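Local coordinates for protein JamJ (Lyngbya majuscula, PDB 5DOZ) that is an NADPH-dependent enoyl reductase of a polyketide synthase, linked to cyclopropane formation on a substrate probably carried by an acyl carrier protein, at residues 9-14 with 20-25; 51-56 with 60-65; 162-167 with 188-193. All coordinates share one frame; numbering follows the deposited sequence.

Interaction 1: residues 9-14 with 20-25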
loop_
_atom_site.group_PDB
_atom_site.type_symbol
_atom_site.label_atom_id
_atom_site.label_comp_id
_atom_site.label_asym_id
_atom_site.label_seq_id
_atom_site.Cartn_x
_atom_site.Cartn_y
_atom_site.Cartn_z
ATOM N N VAL A 9 10.317 -2.912 -22.381
ATOM C CA VAL A 9 10.369 -1.484 -22.044
ATOM C C VAL A 9 10.421 -1.220 -20.538
ATOM O O VAL A 9 10.054 -2.072 -19.734
ATOM C CB VAL A 9 9.182 -0.703 -22.660
ATOM C CG1 VAL A 9 9.373 -0.517 -24.164
ATOM C CG2 VAL A 9 7.853 -1.389 -22.358
ATOM N N GLN A 10 10.874 -0.021 -20.176
ATOM C CA GLN A 10 10.911 0.429 -18.789
ATOM C C GLN A 10 10.380 1.862 -18.678
ATOM O O GLN A 10 10.637 2.694 -19.550
ATOM C CB GLN A 10 12.342 0.356 -18.257
ATOM C CG GLN A 10 12.496 0.737 -16.794
ATOM C CD GLN A 10 13.843 0.331 -16.236
ATOM O OE1 GLN A 10 14.785 1.120 -16.227
ATOM N NE2 GLN A 10 13.945 -0.914 -15.778
ATOM N N LEU A 11 9.638 2.142 -17.609
ATOM C CA LEU A 11 9.120 3.488 -17.394
ATOM C C LEU A 11 10.182 4.386 -16.779
ATOM O O LEU A 11 10.788 4.054 -15.750
ATOM C CB LEU A 11 7.857 3.467 -16.532
ATOM C CG LEU A 11 7.054 4.766 -16.429
ATOM C CD1 LEU A 11 6.431 5.142 -17.775
ATOM C CD2 LEU A 11 5.990 4.630 -15.345
ATOM N N LYS A 12 10.403 5.525 -17.429
ATOM C CA LYS A 12 11.420 6.482 -17.015
ATOM C C LYS A 12 10.884 7.908 -17.122
ATOM O O LYS A 12 9.877 8.162 -17.786
ATOM C CB LYS A 12 12.689 6.338 -17.879
ATOM C CG LYS A 12 13.339 4.953 -17.881
ATOM C CD LYS A 12 13.983 4.598 -16.548
ATOM C CE LYS A 12 15.347 5.253 -16.382
ATOM N NZ LYS A 12 15.833 5.103 -14.982
ATOM N N ILE A 13 11.565 8.837 -16.466
ATOM C CA ILE A 13 11.239 10.254 -16.586
ATOM C C ILE A 13 12.548 11.028 -16.745
ATOM O O ILE A 13 13.487 10.830 -15.977
ATOM C CB ILE A 13 10.341 10.735 -15.408
ATOM C CG1 ILE A 13 9.513 11.961 -15.811
ATOM C CG2 ILE A 13 11.138 10.962 -14.127
ATOM C CD1 ILE A 13 8.258 12.146 -14.979
ATOM N N ALA A 14 12.624 11.874 -17.770
ATOM C CA ALA A 14 13.876 12.571 -18.100
ATOM C C ALA A 14 14.121 13.806 -17.226
ATOM O O ALA A 14 15.218 14.372 -17.233
ATOM C CB ALA A 14 13.914 12.935 -19.579
ATOM N N LYS A 20 3.581 14.442 -17.597
ATOM C CA LYS A 20 3.596 14.357 -19.058
ATOM C C LYS A 20 4.835 13.643 -19.612
ATOM O O LYS A 20 4.759 12.971 -20.646
ATOM C CB LYS A 20 3.497 15.768 -19.654
ATOM C CG LYS A 20 3.309 15.807 -21.161
ATOM C CD LYS A 20 3.443 17.219 -21.710
ATOM C CE LYS A 20 3.679 17.173 -23.212
ATOM N NZ LYS A 20 3.551 18.509 -23.852
ATOM N N ASN A 21 5.961 13.785 -18.916
ATOM C CA ASN A 21 7.242 13.264 -19.392
ATOM C C ASN A 21 7.544 11.817 -18.995
ATOM O O ASN A 21 8.691 11.371 -19.100
ATOM C CB ASN A 21 8.386 14.191 -18.965
ATOM C CG ASN A 21 8.233 15.594 -19.518
ATOM O OD1 ASN A 21 8.238 15.798 -20.734
ATOM N ND2 ASN A 21 8.090 16.570 -18.627
ATOM N N LEU A 22 6.520 11.096 -18.537
ATOM C CA LEU A 22 6.628 9.662 -18.278
ATOM C C LEU A 22 6.700 8.920 -19.608
ATOM O O LEU A 22 5.766 8.976 -20.413
ATOM C CB LEU A 22 5.445 9.157 -17.442
ATOM C CG LEU A 22 5.435 9.509 -15.948
ATOM C CD1 LEU A 22 4.040 9.353 -15.361
ATOM C CD2 LEU A 22 6.456 8.687 -15.174
ATOM N N THR A 23 7.815 8.234 -19.831
ATOM C CA THR A 23 8.103 7.623 -21.118
ATOM C C THR A 23 8.547 6.173 -20.945
ATOM O O THR A 23 9.280 5.845 -20.012
ATOM C CB THR A 23 9.196 8.424 -21.870
ATOM O OG1 THR A 23 8.862 9.823 -21.870
ATOM C CG2 THR A 23 9.351 7.944 -23.316
ATOM N N TRP A 24 8.083 5.312 -21.849
ATOM C CA TRP A 24 8.571 3.941 -21.939
ATOM C C TRP A 24 9.829 3.907 -22.806
ATOM O O TRP A 24 9.776 4.161 -24.011
ATOM C CB TRP A 24 7.490 3.015 -22.503
ATOM C CG TRP A 24 6.300 2.865 -21.594
ATOM C CD1 TRP A 24 5.096 3.506 -21.706
ATOM C CD2 TRP A 24 6.200 2.027 -20.433
ATOM N NE1 TRP A 24 4.255 3.119 -20.689
ATOM C CE2 TRP A 24 4.906 2.214 -19.892
ATOM C CE3 TRP A 24 7.076 1.138 -19.795
ATOM C CZ2 TRP A 24 4.464 1.540 -18.746
ATOM C CZ3 TRP A 24 6.637 0.469 -18.648
ATOM C CH2 TRP A 24 5.343 0.676 -18.139
ATOM N N VAL A 25 10.961 3.622 -22.172
ATOM C CA VAL A 25 12.256 3.568 -22.845
ATOM C C VAL A 25 12.695 2.106 -22.989
ATOM O O VAL A 25 12.299 1.248 -22.193
ATOM C CB VAL A 25 13.325 4.385 -22.069
ATOM C CG1 VAL A 25 14.676 4.351 -22.777
ATOM C CG2 VAL A 25 12.875 5.828 -21.884
#
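Gln10 and Val25 pair through both of their backbone bonds, Gln10 N to Val25 O and Val25 N to Gln10 O, each 2.8 Å long. Lys12 and Thr23 do the same two residues on, with Lys12 N to Thr23 O at 2.8 Å, so the strands run antiparallel with hydrogen-bonded pairs on either side of the non-hydrogen-bonded pair Leu11–Trp24. CA-H...O contacts fill in between, among them Trp24 CA to Gln10 O at 3.4 Å.

The aromatic contact belongs to Leu11, whose CB stands 4.0 Å from the centroid of the six-membered ring of Trp24, 17° off the normal, while CD1 lies over the same indole. Trp24 CG points anti to the carbonyl carbon (chi1 -66°), which swings the indole back across the neighbouring strand; Val9 CG2 meets its CE3 at 3.7 Å. The indole NE1 donates a hydrogen bond to the carbonyl oxygen of Asn314.

Apolar packing continues on the Leu11–Trp24 face, where Ile13 CD1 touches Leu22 CD2 at 3.9 Å. On the other face the lower chain of Lys12 lies against Val25 CG2 before its ammonium leaves for the carbonyls of Asp72 and Leu74. The arrangement is a two-stranded antiparallel beta hairpin near the N terminus, whose apolar Leu11–Trp24 face packs on helix 317-326 through Ile317 and Phe321.

Interaction 2: residues 51-56 with 60-65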
loop_
_atom_site.group_PDB
_atom_site.type_symbol
_atom_site.label_atom_id
_atom_site.label_comp_id
_atom_site.label_asym_id
_atom_site.label_seq_id
_atom_site.Cartn_x
_atom_site.Cartn_y
_atom_site.Cartn_z
ATOM N N ILE A 51 3.749 8.603 -7.754
ATOM C CA ILE A 51 3.402 9.971 -8.136
ATOM C C ILE A 51 4.351 10.981 -7.491
ATOM O O ILE A 51 4.840 11.886 -8.163
ATOM C CB ILE A 51 1.929 10.286 -7.796
ATOM C CG1 ILE A 51 1.006 9.526 -8.755
ATOM C CG2 ILE A 51 1.652 11.786 -7.848
ATOM C CD1 ILE A 51 -0.450 9.588 -8.357
ATOM N N LEU A 52 4.616 10.808 -6.198
ATOM C CA LEU A 52 5.586 11.630 -5.472
ATOM C C LEU A 52 6.937 11.674 -6.177
ATOM O O LEU A 52 7.504 12.756 -6.364
ATOM C CB LEU A 52 5.766 11.122 -4.035
ATOM C CG LEU A 52 4.593 11.252 -3.057
ATOM C CD1 LEU A 52 4.973 10.692 -1.691
ATOM C CD2 LEU A 52 4.114 12.691 -2.927
ATOM N N ASN A 53 7.443 10.500 -6.564
ATOM C CA ASN A 53 8.693 10.394 -7.326
ATOM C C ASN A 53 8.634 11.090 -8.682
ATOM O O ASN A 53 9.597 11.736 -9.098
ATOM C CB ASN A 53 9.089 8.929 -7.521
ATOM C CG ASN A 53 9.749 8.335 -6.294
ATOM O OD1 ASN A 53 10.431 9.033 -5.542
ATOM N ND2 ASN A 53 9.551 7.039 -6.085
ATOM N N ALA A 54 7.503 10.946 -9.369
ATOM C CA ALA A 54 7.311 11.563 -10.673
ATOM C C ALA A 54 7.356 13.094 -10.577
ATOM O O ALA A 54 7.839 13.762 -11.490
ATOM C CB ALA A 54 6.009 11.091 -11.296
ATOM N N LEU A 55 6.871 13.632 -9.459
ATOM C CA LEU A 55 6.908 15.073 -9.204
ATOM C C LEU A 55 8.208 15.496 -8.517
ATOM O O LEU A 55 8.453 16.685 -8.313
ATOM C CB LEU A 55 5.688 15.512 -8.385
ATOM C CG LEU A 55 4.311 15.251 -9.009
ATOM C CD1 LEU A 55 3.198 15.717 -8.077
ATOM C CD2 LEU A 55 4.181 15.912 -10.378
ATOM N N GLY A 56 9.033 14.511 -8.168
ATOM C CA GLY A 56 10.351 14.746 -7.584
ATOM C C GLY A 56 10.301 15.231 -6.153
ATOM O O GLY A 56 10.945 16.221 -5.805
ATOM N N GLU A 60 15.645 13.501 -1.533
ATOM C CA GLU A 60 16.594 13.264 -0.447
ATOM C C GLU A 60 16.462 11.826 0.043
ATOM O O GLU A 60 17.458 11.101 0.139
ATOM C CB GLU A 60 16.381 14.261 0.700
ATOM C CG GLU A 60 17.627 14.532 1.538
ATOM C CD GLU A 60 17.779 13.608 2.739
ATOM O OE1 GLU A 60 17.185 12.507 2.755
ATOM O OE2 GLU A 60 18.507 13.986 3.681
ATOM N N HIS A 61 15.225 11.427 0.340
ATOM C CA HIS A 61 14.897 10.067 0.767
ATOM C C HIS A 61 15.485 9.022 -0.186
ATOM O O HIS A 61 16.096 8.047 0.258
ATOM C CB HIS A 61 13.374 9.910 0.874
ATOM C CG HIS A 61 12.930 8.547 1.301
ATOM N ND1 HIS A 61 12.633 7.545 0.401
ATOM C CD2 HIS A 61 12.723 8.020 2.531
ATOM C CE1 HIS A 61 12.269 6.459 1.058
ATOM N NE2 HIS A 61 12.316 6.719 2.352
ATOM N N ASN A 62 15.312 9.244 -1.489
ATOM C CA ASN A 62 15.863 8.359 -2.519
ATOM C C ASN A 62 17.393 8.392 -2.631
ATOM O O ASN A 62 18.004 7.409 -3.059
ATOM C CB ASN A 62 15.227 8.650 -3.883
ATOM C CG ASN A 62 13.751 8.276 -3.942
ATOM O OD1 ASN A 62 13.260 7.467 -3.151
ATOM N ND2 ASN A 62 13.038 8.868 -4.888
ATOM N N GLN A 63 18.000 9.521 -2.261
ATOM C CA GLN A 63 19.462 9.658 -2.263
ATOM C C GLN A 63 20.095 9.047 -1.012
ATOM O O GLN A 63 21.160 8.433 -1.085
ATOM C CB GLN A 63 19.880 11.129 -2.395
ATOM C CG GLN A 63 21.387 11.338 -2.514
ATOM C CD GLN A 63 21.810 12.796 -2.417
ATOM O OE1 GLN A 63 22.645 13.260 -3.196
ATOM N NE2 GLN A 63 21.240 13.524 -1.459
ATOM N N THR A 64 19.435 9.224 0.131
ATOM C CA THR A 64 19.960 8.763 1.414
ATOM C C THR A 64 19.750 7.264 1.600
ATOM O O THR A 64 20.709 6.524 1.823
ATOM C CB THR A 64 19.324 9.530 2.594
ATOM O OG1 THR A 64 19.384 10.937 2.339
ATOM C CG2 THR A 64 20.055 9.231 3.899
ATOM N N LYS A 65 18.497 6.823 1.500
ATOM C CA LYS A 65 18.142 5.429 1.768
ATOM C C LYS A 65 18.397 4.505 0.577
ATOM O O LYS A 65 18.560 3.294 0.745
ATOM C CB LYS A 65 16.687 5.327 2.246
ATOM C CG LYS A 65 16.345 6.222 3.436
ATOM C CD LYS A 65 17.193 5.909 4.666
ATOM C CE LYS A 65 16.736 6.696 5.885
ATOM N NZ LYS A 65 15.394 6.270 6.374
HETATM O O HOH W 1 10.664 6.269 -3.767
#
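Asn53 and Asn62 reach for each other from opposite directions, one from helix 48-54 and the other from helix 59-64, and their amides alone bridge the two segments. Both helices belong to the GroES-like part of the reductase, and the Asn53 side chain is about 10 Å from the bound NADPH. Asn62 ND2 donates a hydrogen bond to Asn53 OD1 over 2.7 Å, with an N-H...O angle of 153°. The two amide planes are turned 48° apart, and the twist goes with a bond in which the acceptor lies almost in the amide plane of Asn62, whereas the donor stands above the carbonyl plane of Asn53 and misses its lone pairs. In Asn53 CG sits anti to the carbonyl carbon (chi1 -79°), and Asn62 does likewise, which throws each amide out from its helix into the gap, where Asn53 CA and Asn62 CA are 8.9 Å apart.

A water closes the other half of the bridge. It accepts from Asn53 ND2 at 2.7 Å and donates to Asn62 OD1 at 2.9 Å, so each amide uses both its oxygen and its nitrogen in one ring of bonds. With donor and acceptor both engaged, neither amide can flip without upsetting the pattern. A leucine in place of Asn53 would probably leave Asn62 ND2 without its acceptor and the water without one of its partners, the Asn62 amide then being less firmly held.

Beyond Asn53 the positive phi of Gly56 ends the helix in a Schellman motif. Leu58 packs on Asn53 and Ile68 on Asn62, so apolar side chains flank the bridge. Its chemistry implies a helix-to-helix link that is polar, uncharged and buried, in which a direct bond and a water together satisfy amide groups that would be costly to bury alone.

Interaction 3: residues 162-167 with 188-193. With NDP (NADPH dihydro-nicotinamide-adenine-dinucleotide phosphate), chain E.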
loop_
_atom_site.group_PDB
_atom_site.type_symbol
_atom_site.label_atom_id
_atom_site.label_comp_id
_atom_site.label_asym_id
_atom_site.label_seq_id
_atom_site.Cartn_x
_atom_site.Cartn_y
_atom_site.Cartn_z
ATOM N N ALA A 162 -9.135 8.257 5.139
ATOM C CA ALA A 162 -8.994 8.227 3.674
ATOM C C ALA A 162 -9.210 6.801 3.145
ATOM O O ALA A 162 -8.406 6.263 2.371
ATOM C CB ALA A 162 -7.626 8.765 3.274
ATOM N N ALA A 163 -10.323 6.210 3.573
ATOM C CA ALA A 163 -10.546 4.768 3.480
ATOM C C ALA A 163 -11.002 4.293 2.098
ATOM O O ALA A 163 -11.276 3.108 1.903
ATOM C CB ALA A 163 -11.527 4.331 4.566
ATOM N N SER A 164 -11.081 5.215 1.143
ATOM C CA SER A 164 -11.449 4.872 -0.228
ATOM C C SER A 164 -10.235 4.478 -1.069
ATOM O O SER A 164 -10.385 3.921 -2.156
ATOM C CB SER A 164 -12.180 6.035 -0.894
ATOM O OG SER A 164 -11.281 7.097 -1.181
ATOM N N GLY A 165 -9.039 4.781 -0.573
ATOM C CA GLY A 165 -7.801 4.432 -1.280
ATOM C C GLY A 165 -7.460 2.960 -1.145
ATOM O O GLY A 165 -8.216 2.204 -0.554
ATOM N N GLY A 166 -6.316 2.554 -1.688
ATOM C CA GLY A 166 -5.899 1.152 -1.667
ATOM C C GLY A 166 -5.705 0.580 -0.277
ATOM O O GLY A 166 -6.353 -0.410 0.100
ATOM N N THR A 167 -4.812 1.205 0.489
ATOM C CA THR A 167 -4.503 0.758 1.851
ATOM C C THR A 167 -5.709 0.810 2.793
ATOM O O THR A 167 -5.902 -0.087 3.611
ATOM C CB THR A 167 -3.335 1.553 2.465
ATOM O OG1 THR A 167 -3.584 2.960 2.326
ATOM C CG2 THR A 167 -2.028 1.194 1.767
ATOM N N PRO A 188 -16.704 13.648 0.384
ATOM C CA PRO A 188 -18.167 13.635 0.284
ATOM C C PRO A 188 -18.728 12.778 -0.851
ATOM O O PRO A 188 -19.651 11.997 -0.620
ATOM C CB PRO A 188 -18.514 15.111 0.080
ATOM C CG PRO A 188 -17.454 15.818 0.846
ATOM C CD PRO A 188 -16.201 15.020 0.603
ATOM N N GLN A 189 -18.166 12.898 -2.053
ATOM C CA GLN A 189 -18.680 12.143 -3.198
ATOM C C GLN A 189 -18.352 10.647 -3.185
ATOM O O GLN A 189 -18.817 9.906 -4.052
ATOM C CB GLN A 189 -18.276 12.797 -4.529
ATOM C CG GLN A 189 -19.058 14.068 -4.863
ATOM C CD GLN A 189 -20.563 13.848 -5.000
ATOM O OE1 GLN A 189 -21.018 12.819 -5.511
ATOM N NE2 GLN A 189 -21.344 14.827 -4.549
ATOM N N LYS A 190 -17.577 10.200 -2.196
ATOM C CA LYS A 190 -17.281 8.774 -2.032
ATOM C C LYS A 190 -18.034 8.147 -0.854
ATOM O O LYS A 190 -17.937 6.938 -0.619
ATOM C CB LYS A 190 -15.777 8.550 -1.855
ATOM C CG LYS A 190 -14.928 9.006 -3.031
ATOM C CD LYS A 190 -13.466 8.738 -2.744
ATOM C CE LYS A 190 -12.547 9.369 -3.768
ATOM N NZ LYS A 190 -11.129 9.002 -3.487
ATOM N N MET A 191 -18.779 8.970 -0.121
ATOM C CA MET A 191 -19.416 8.542 1.126
ATOM C C MET A 191 -20.470 7.450 0.953
ATOM O O MET A 191 -20.532 6.519 1.763
ATOM C CB MET A 191 -19.992 9.740 1.887
ATOM C CG MET A 191 -18.928 10.592 2.567
ATOM S SD MET A 191 -19.580 12.063 3.378
ATOM C CE MET A 191 -18.069 12.882 3.856
ATOM N N ALA A 192 -21.285 7.558 -0.095
ATOM C CA ALA A 192 -22.319 6.556 -0.362
ATOM C C ALA A 192 -21.713 5.169 -0.593
ATOM O O ALA A 192 -22.128 4.198 0.040
ATOM C CB ALA A 192 -23.199 6.976 -1.539
ATOM N N VAL A 193 -20.719 5.087 -1.477
ATOM C CA VAL A 193 -20.057 3.815 -1.794
ATOM C C VAL A 193 -19.497 3.109 -0.549
ATOM O O VAL A 193 -19.627 1.890 -0.415
ATOM C CB VAL A 193 -18.968 3.992 -2.878
ATOM C CG1 VAL A 193 -18.166 2.713 -3.062
ATOM C CG2 VAL A 193 -19.597 4.405 -4.203
HETATM P PA NDP E . -4.143 6.272 -2.384
HETATM O O1A NDP E . -3.701 7.345 -3.360
HETATM O O2A NDP E . -4.957 5.100 -2.864
HETATM O O5B NDP E . -5.003 6.970 -1.217
HETATM C C5B NDP E . -4.973 8.374 -0.987
HETATM C C4B NDP E . -6.317 8.748 -0.386
HETATM O O4B NDP E . -6.154 9.907 0.438
HETATM C C3B NDP E . -7.363 9.109 -1.435
HETATM O O3B NDP E . -8.200 7.999 -1.775
HETATM C C2B NDP E . -8.198 10.154 -0.743
HETATM O O2B NDP E . -9.329 9.511 -0.175
HETATM C C1B NDP E . -7.352 10.677 0.404
HETATM N N9A NDP E . -7.006 12.098 0.216
HETATM C C8A NDP E . -6.594 12.678 -0.923
HETATM N N7A NDP E . -6.363 13.995 -0.727
HETATM C C5A NDP E . -6.630 14.266 0.566
HETATM C C6A NDP E . -6.594 15.456 1.446
HETATM N N6A NDP E . -6.211 16.659 0.967
HETATM N N1A NDP E . -6.956 15.299 2.745
HETATM C C2A NDP E . -7.340 14.110 3.245
HETATM N N3A NDP E . -7.392 12.993 2.497
HETATM C C4A NDP E . -7.054 13.010 1.182
HETATM O O3 NDP E . -2.854 5.765 -1.563
HETATM P PN NDP E . -2.726 4.406 -0.709
HETATM O O1N NDP E . -4.050 4.043 -0.107
HETATM O O2N NDP E . -1.985 3.392 -1.534
HETATM O O5D NDP E . -1.752 4.845 0.498
HETATM C C5D NDP E . -2.086 5.920 1.387
HETATM C C4D NDP E . -0.823 6.500 2.023
HETATM O O4D NDP E . -0.051 5.477 2.659
HETATM C C3D NDP E . 0.104 7.135 1.006
HETATM O O3D NDP E . 0.654 8.305 1.607
HETATM C C2D NDP E . 1.186 6.095 0.775
HETATM O O2D NDP E . 2.434 6.641 0.322
HETATM C C1D NDP E . 1.280 5.434 2.138
HETATM N N1N NDP E . 1.743 4.048 2.063
HETATM C C2N NDP E . 2.693 3.658 2.923
HETATM C C3N NDP E . 2.996 2.315 3.116
HETATM C C7N NDP E . 3.885 1.912 4.259
HETATM O O7N NDP E . 4.551 0.891 4.199
HETATM N N7N NDP E . 3.924 2.687 5.339
HETATM C C4N NDP E . 2.549 1.292 2.092
HETATM C C5N NDP E . 1.441 1.809 1.293
HETATM C C6N NDP E . 1.139 3.169 1.241
HETATM P P2B NDP E . -10.659 10.328 0.167
HETATM O O1X NDP E . -11.085 10.942 -1.147
HETATM O O2X NDP E . -11.559 9.245 0.677
HETATM O O3X NDP E . -10.239 11.326 1.217
#
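Ser164 and Lys190 meet at the 2'-phosphate of NADPH, and each holds a different oxygen of it. Ser164 OG donates to O2X at 2.9 Å and Lys190 NZ donates to O1X at 3.0 Å. Between themselves the two are joined by a bond from Lys190 NZ to Ser164 OG, also 3.0 Å, so the hydroxyl accepts a bond from the ammonium and points its own proton at O2X. The ribose hydroxyl O3B adds a weak bond to the same OG.

Further along the cofactor, the pyrophosphate rests on the start of helix 166-177. Gly166 N reaches O2A at 3.1 Å, and Thr167 grips O1N twice, through its N and through OG1 at 2.7 Å. Gly165, at the N-cap, lies so close that a side chain there would run into O5B.

Behind this shell, the torsions set the reach. Lys190 is extended beyond CG, its chi2 to chi4 all near 180°, which carries NZ across to Ser164, while Ser164 OG stands between its backbone N and carbonyl carbon (chi1 72°), facing the phosphate. The carbonyls of Ser327 and His329 also bind NZ, fixing the ammonium from the protein side. Ser205 and Arg206 are among further residues that bind the cofactor.

The glycine-bearing turn and helix start are those of a Rossmann-type dinucleotide site. On the 2'-phosphate the positive charge of Lys190 and the hydrogen bond from Ser164 would probably favour NADPH over NADH, which lacks that group.

Overall arrangement
From the N terminus, interaction 1 comes first and closes a short hairpin, five residues lying between its segments. Interaction 2 follows, joining helix 48-54 to helix 59-64, with three residues between its segments. Interaction 3 spans a longer excursion, in which most of helix 166-177 and strand 181-186 lie between the nucleotide-binding turn and residues 188-193. The three follow one another in series; none nests in or crosses another. Interactions 1 and 2 touch where Ile13 CD1 packs on Ala54 O, their centres 16 Å apart, so the hairpin is tied to helix 48-54. Interaction 3 stands apart in the parallel-sheet Rossmann domain, its nearest atoms about 11 Å from interaction 2.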